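PDB 1FI2: oxalate oxidase 1 from Hordeum vulgare, which oxidises oxalate with molecular oxygen to carbon dioxide and hydrogen peroxide at a manganese centre and also shows superoxide dismutase activity. Local coordinates for residues Pro164-Thr176 / Val189-Ser201. Numbering follows the deposited sequence.
Sequences PLTLFGSDPPIPT and VVELLKSKFAGGS
Phe-197 fills a hollow on helix 163-169 lined by Pro-164, Leu-165 and Phe-168, while the Phe-168 ring lies between Leu-193 of the facing helix and its own neighbour Leu-167. Leu-193 CB sits over one face of the Phe-168 ring, 3.8 Å from its centroid in a CH-pi contact, and Leu-167 CB backs the opposite face. Phe-197, which opens the type I turn to Gly-200, has CG anti to its carbonyl carbon (chi1 -65°), which lays the ring along helix 163-169, with CZ 3.5 Å from Pro-164 CB. Leu-165 CD1 rests against the Gly-200 to Ser-201 peptide, 3.8 Å from Ser-201 N. Farther along, the extended chain of Lys-194 passes Phe-168 O and donates from NZ to Ile-174 O (2.8 Å) and Thr-176 OG1; that hydroxyl in turn donates to Glu-191 OE2, from above the carboxylate plane. Thr-176 CG2 packs on Val-190 CG1 (3.8 Å), the side chains passing in opposite directions. A methionine in place of Lys-194 would probably leave Ile-174 O and Thr-176 OG1 without their shared donor, tying Ile-174 to Thr-176 less firmly to the helix. Arg-184 of a second subunit salt-bridges the Ser-201 carboxylate, placing this C-terminal helical extension of the germin cupin beta-jellyroll at a hexamer interface.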
loop_
_atom_site.group_PDB
_atom_site.type_symbol
_atom_site.label_atom_id
_atom_site.label_comp_id
_atom_site.label_asym_id
_atom_site.label_seq_id
_atom_site.Cartn_x
_atom_site.Cartn_y
_atom_site.Cartn_z
ATOM N N PRO A 164 15.722 18.322 19.404
ATOM C CA PRO A 164 16.842 18.992 20.046
ATOM C C PRO A 164 18.167 18.297 19.787
ATOM O O PRO A 164 19.132 18.917 19.328
ATOM C CB PRO A 164 16.477 19.009 21.526
ATOM C CG PRO A 164 14.993 18.850 21.552
ATOM C CD PRO A 164 14.675 17.940 20.382
ATOM N N LEU A 165 18.230 16.988 20.021
ATOM C CA LEU A 165 19.458 16.229 19.797
ATOM C C LEU A 165 19.893 16.234 18.340
ATOM O O LEU A 165 21.089 16.372 18.065
ATOM C CB LEU A 165 19.300 14.802 20.323
ATOM C CG LEU A 165 20.483 13.848 20.142
ATOM C CD1 LEU A 165 21.702 14.334 20.910
ATOM C CD2 LEU A 165 20.103 12.440 20.588
ATOM N N THR A 166 18.969 16.126 17.391
ATOM C CA THR A 166 19.347 16.139 15.978
ATOM C C THR A 166 19.831 17.513 15.539
ATOM O O THR A 166 20.822 17.638 14.813
ATOM C CB THR A 166 18.175 15.667 15.097
ATOM O OG1 THR A 166 17.803 14.340 15.504
ATOM C CG2 THR A 166 18.563 15.656 13.628
ATOM N N LEU A 167 19.163 18.573 15.984
ATOM C CA LEU A 167 19.535 19.926 15.626
ATOM C C LEU A 167 20.901 20.363 16.157
ATOM O O LEU A 167 21.650 21.041 15.447
ATOM C CB LEU A 167 18.566 20.953 16.209
ATOM C CG LEU A 167 17.435 21.606 15.458
ATOM C CD1 LEU A 167 17.065 22.915 16.177
ATOM C CD2 LEU A 167 17.725 21.919 13.999
ATOM N N PHE A 168 21.186 20.039 17.417
ATOM C CA PHE A 168 22.407 20.490 18.058
ATOM C C PHE A 168 23.470 19.446 18.326
ATOM O O PHE A 168 24.591 19.865 18.660
ATOM C CB PHE A 168 22.021 21.178 19.391
ATOM C CG PHE A 168 21.038 22.306 19.195
ATOM C CD1 PHE A 168 19.741 22.201 19.667
ATOM C CD2 PHE A 168 21.409 23.456 18.521
ATOM C CE1 PHE A 168 18.833 23.229 19.481
ATOM C CE2 PHE A 168 20.510 24.487 18.327
ATOM C CZ PHE A 168 19.217 24.370 18.807
ATOM N N GLY A 169 23.196 18.157 18.175
ATOM C CA GLY A 169 24.185 17.141 18.490
ATOM C C GLY A 169 24.239 15.974 17.518
ATOM O O GLY A 169 24.500 14.842 17.941
ATOM N N SER A 170 23.952 16.230 16.243
ATOM C CA SER A 170 24.020 15.161 15.237
ATOM C C SER A 170 25.460 14.713 15.085
ATOM O O SER A 170 26.358 15.377 15.629
ATOM C CB SER A 170 23.425 15.622 13.912
ATOM O OG SER A 170 24.034 16.783 13.374
ATOM N N ASP A 171 25.795 13.764 14.214
ATOM C CA ASP A 171 27.189 13.355 14.031
ATOM C C ASP A 171 27.656 13.404 12.588
ATOM O O ASP A 171 27.321 12.505 11.811
ATOM C CB ASP A 171 27.345 11.914 14.551
ATOM C CG ASP A 171 27.112 11.738 16.034
ATOM O OD1 ASP A 171 27.930 12.233 16.838
ATOM O OD2 ASP A 171 26.102 11.110 16.426
ATOM N N PRO A 172 28.437 14.406 12.206
ATOM C CA PRO A 172 28.852 15.512 13.048
ATOM C C PRO A 172 27.836 16.641 13.067
ATOM O O PRO A 172 26.802 16.554 12.405
ATOM C CB PRO A 172 30.111 16.004 12.324
ATOM C CG PRO A 172 29.779 15.815 10.882
ATOM C CD PRO A 172 28.968 14.550 10.819
ATOM N N PRO A 173 27.927 17.563 14.016
ATOM C CA PRO A 173 26.920 18.589 14.199
ATOM C C PRO A 173 26.703 19.484 12.988
ATOM O O PRO A 173 27.610 19.715 12.183
ATOM C CB PRO A 173 27.441 19.416 15.373
ATOM C CG PRO A 173 28.443 18.559 16.062
ATOM C CD PRO A 173 29.042 17.686 14.987
ATOM N N ILE A 174 25.486 20.001 12.849
ATOM C CA ILE A 174 25.153 20.920 11.756
ATOM C C ILE A 174 26.036 22.149 11.971
ATOM O O ILE A 174 26.168 22.618 13.109
ATOM C CB ILE A 174 23.669 21.316 11.812
ATOM C CG1 ILE A 174 22.765 20.086 11.662
ATOM C CG2 ILE A 174 23.332 22.351 10.747
ATOM C CD1 ILE A 174 21.302 20.322 11.993
ATOM N N PRO A 175 26.675 22.652 10.928
ATOM C CA PRO A 175 27.552 23.807 11.064
ATOM C C PRO A 175 26.850 24.941 11.789
ATOM O O PRO A 175 25.711 25.281 11.477
ATOM C CB PRO A 175 27.924 24.159 9.631
ATOM C CG PRO A 175 27.772 22.878 8.876
ATOM C CD PRO A 175 26.614 22.161 9.534
ATOM N N THR A 176 27.592 25.685 12.609
ATOM C CA THR A 176 27.033 26.833 13.323
ATOM C C THR A 176 26.421 27.879 12.421
ATOM O O THR A 176 25.281 28.302 12.658
ATOM C CB THR A 176 28.042 27.410 14.330
ATOM O OG1 THR A 176 28.216 26.430 15.368
ATOM C CG2 THR A 176 27.556 28.706 14.959
ATOM N N VAL A 189 24.884 31.968 20.990
ATOM C CA VAL A 189 23.673 31.273 21.428
ATOM C C VAL A 189 23.667 29.856 20.860
ATOM O O VAL A 189 23.390 28.886 21.566
ATOM C CB VAL A 189 22.405 32.037 21.019
ATOM C CG1 VAL A 189 21.146 31.279 21.418
ATOM C CG2 VAL A 189 22.398 33.432 21.635
ATOM N N VAL A 190 24.027 29.726 19.581
ATOM C CA VAL A 190 24.090 28.413 18.943
ATOM C C VAL A 190 25.113 27.517 19.626
ATOM O O VAL A 190 24.812 26.356 19.927
ATOM C CB VAL A 190 24.387 28.531 17.439
ATOM C CG1 VAL A 190 24.582 27.166 16.793
ATOM C CG2 VAL A 190 23.257 29.280 16.741
ATOM N N GLU A 191 26.296 28.052 19.938
ATOM C CA GLU A 191 27.324 27.271 20.620
ATOM C C GLU A 191 26.884 26.856 22.018
ATOM O O GLU A 191 27.215 25.756 22.468
ATOM C CB GLU A 191 28.664 28.000 20.645
ATOM C CG GLU A 191 29.285 28.243 19.286
ATOM C CD GLU A 191 29.744 27.024 18.523
ATOM O OE1 GLU A 191 29.675 25.885 19.030
ATOM O OE2 GLU A 191 30.193 27.191 17.363
ATOM N N LEU A 192 26.131 27.698 22.723
ATOM C CA LEU A 192 25.637 27.341 24.051
ATOM C C LEU A 192 24.719 26.123 23.940
ATOM O O LEU A 192 24.832 25.168 24.705
ATOM C CB LEU A 192 24.893 28.502 24.699
ATOM C CG LEU A 192 24.139 28.209 26.000
ATOM C CD1 LEU A 192 25.107 27.956 27.145
ATOM C CD2 LEU A 192 23.187 29.346 26.332
ATOM N N LEU A 193 23.803 26.151 22.973
ATOM C CA LEU A 193 22.902 25.024 22.737
ATOM C C LEU A 193 23.667 23.761 22.379
ATOM O O LEU A 193 23.410 22.692 22.945
ATOM C CB LEU A 193 21.883 25.401 21.655
ATOM C CG LEU A 193 20.782 26.364 22.119
ATOM C CD1 LEU A 193 20.248 27.178 20.952
ATOM C CD2 LEU A 193 19.657 25.599 22.804
ATOM N N LYS A 194 24.650 23.854 21.483
ATOM C CA LYS A 194 25.461 22.708 21.099
ATOM C C LYS A 194 26.188 22.082 22.281
ATOM O O LYS A 194 26.282 20.854 22.389
ATOM C CB LYS A 194 26.495 23.077 20.031
ATOM C CG LYS A 194 25.940 23.272 18.629
ATOM C CD LYS A 194 27.075 23.489 17.635
ATOM C CE LYS A 194 26.568 23.521 16.204
ATOM N NZ LYS A 194 27.681 23.583 15.215
ATOM N N SER A 195 26.671 22.894 23.222
ATOM C CA SER A 195 27.387 22.407 24.390
ATOM C C SER A 195 26.539 21.508 25.278
ATOM O O SER A 195 27.074 20.647 25.982
ATOM C CB SER A 195 27.954 23.578 25.203
ATOM O OG SER A 195 26.954 24.187 26.001
ATOM N N LYS A 196 25.218 21.658 25.253
ATOM C CA LYS A 196 24.315 20.848 26.048
ATOM C C LYS A 196 24.024 19.484 25.436
ATOM O O LYS A 196 23.478 18.611 26.116
ATOM C CB LYS A 196 22.986 21.595 26.239
ATOM C CG LYS A 196 23.124 23.033 26.708
ATOM C CD LYS A 196 23.719 23.119 28.104
ATOM C CE LYS A 196 23.840 24.565 28.559
ATOM N NZ LYS A 196 24.443 24.659 29.919
ATOM N N PHE A 197 24.308 19.305 24.147
ATOM C CA PHE A 197 24.042 18.048 23.461
ATOM C C PHE A 197 25.305 17.395 22.922
ATOM O O PHE A 197 25.234 16.417 22.170
ATOM C CB PHE A 197 23.039 18.249 22.310
ATOM C CG PHE A 197 21.676 18.669 22.799
ATOM C CD1 PHE A 197 21.378 20.008 22.970
ATOM C CD2 PHE A 197 20.725 17.716 23.128
ATOM C CE1 PHE A 197 20.144 20.398 23.451
ATOM C CE2 PHE A 197 19.483 18.101 23.598
ATOM C CZ PHE A 197 19.197 19.442 23.761
ATOM N N ALA A 198 26.460 17.760 23.473
ATOM C CA ALA A 198 27.738 17.198 23.055
ATOM C C ALA A 198 27.956 15.760 23.501
ATOM O O ALA A 198 28.781 15.041 22.927
ATOM C CB ALA A 198 28.868 18.079 23.586
ATOM N N GLY A 199 27.236 15.290 24.510
ATOM C CA GLY A 199 27.349 13.951 25.038
ATOM C C GLY A 199 26.750 12.848 24.187
ATOM O O GLY A 199 27.049 11.670 24.412
ATOM N N GLY A 200 25.864 13.183 23.257
ATOM C CA GLY A 200 25.244 12.204 22.380
ATOM C C GLY A 200 23.871 11.761 22.869
ATOM O O GLY A 200 23.315 10.781 22.373
ATOM N N SER A 201 23.322 12.477 23.843
ATOM C CA SER A 201 22.009 12.156 24.388
ATOM C C SER A 201 21.334 13.415 24.924
ATOM O O SER A 201 20.130 13.356 25.243
ATOM C CB SER A 201 22.120 11.098 25.485
ATOM O OG SER A 201 22.939 11.544 26.553
ATOM O OXT SER A 201 22.019 14.458 24.997
HETATM O O HOH W 1 26.817 19.289 20.092
HETATM O O HOH W 2 26.200 14.638 20.148
HETATM O O HOH W 3 24.967 10.866 19.585
#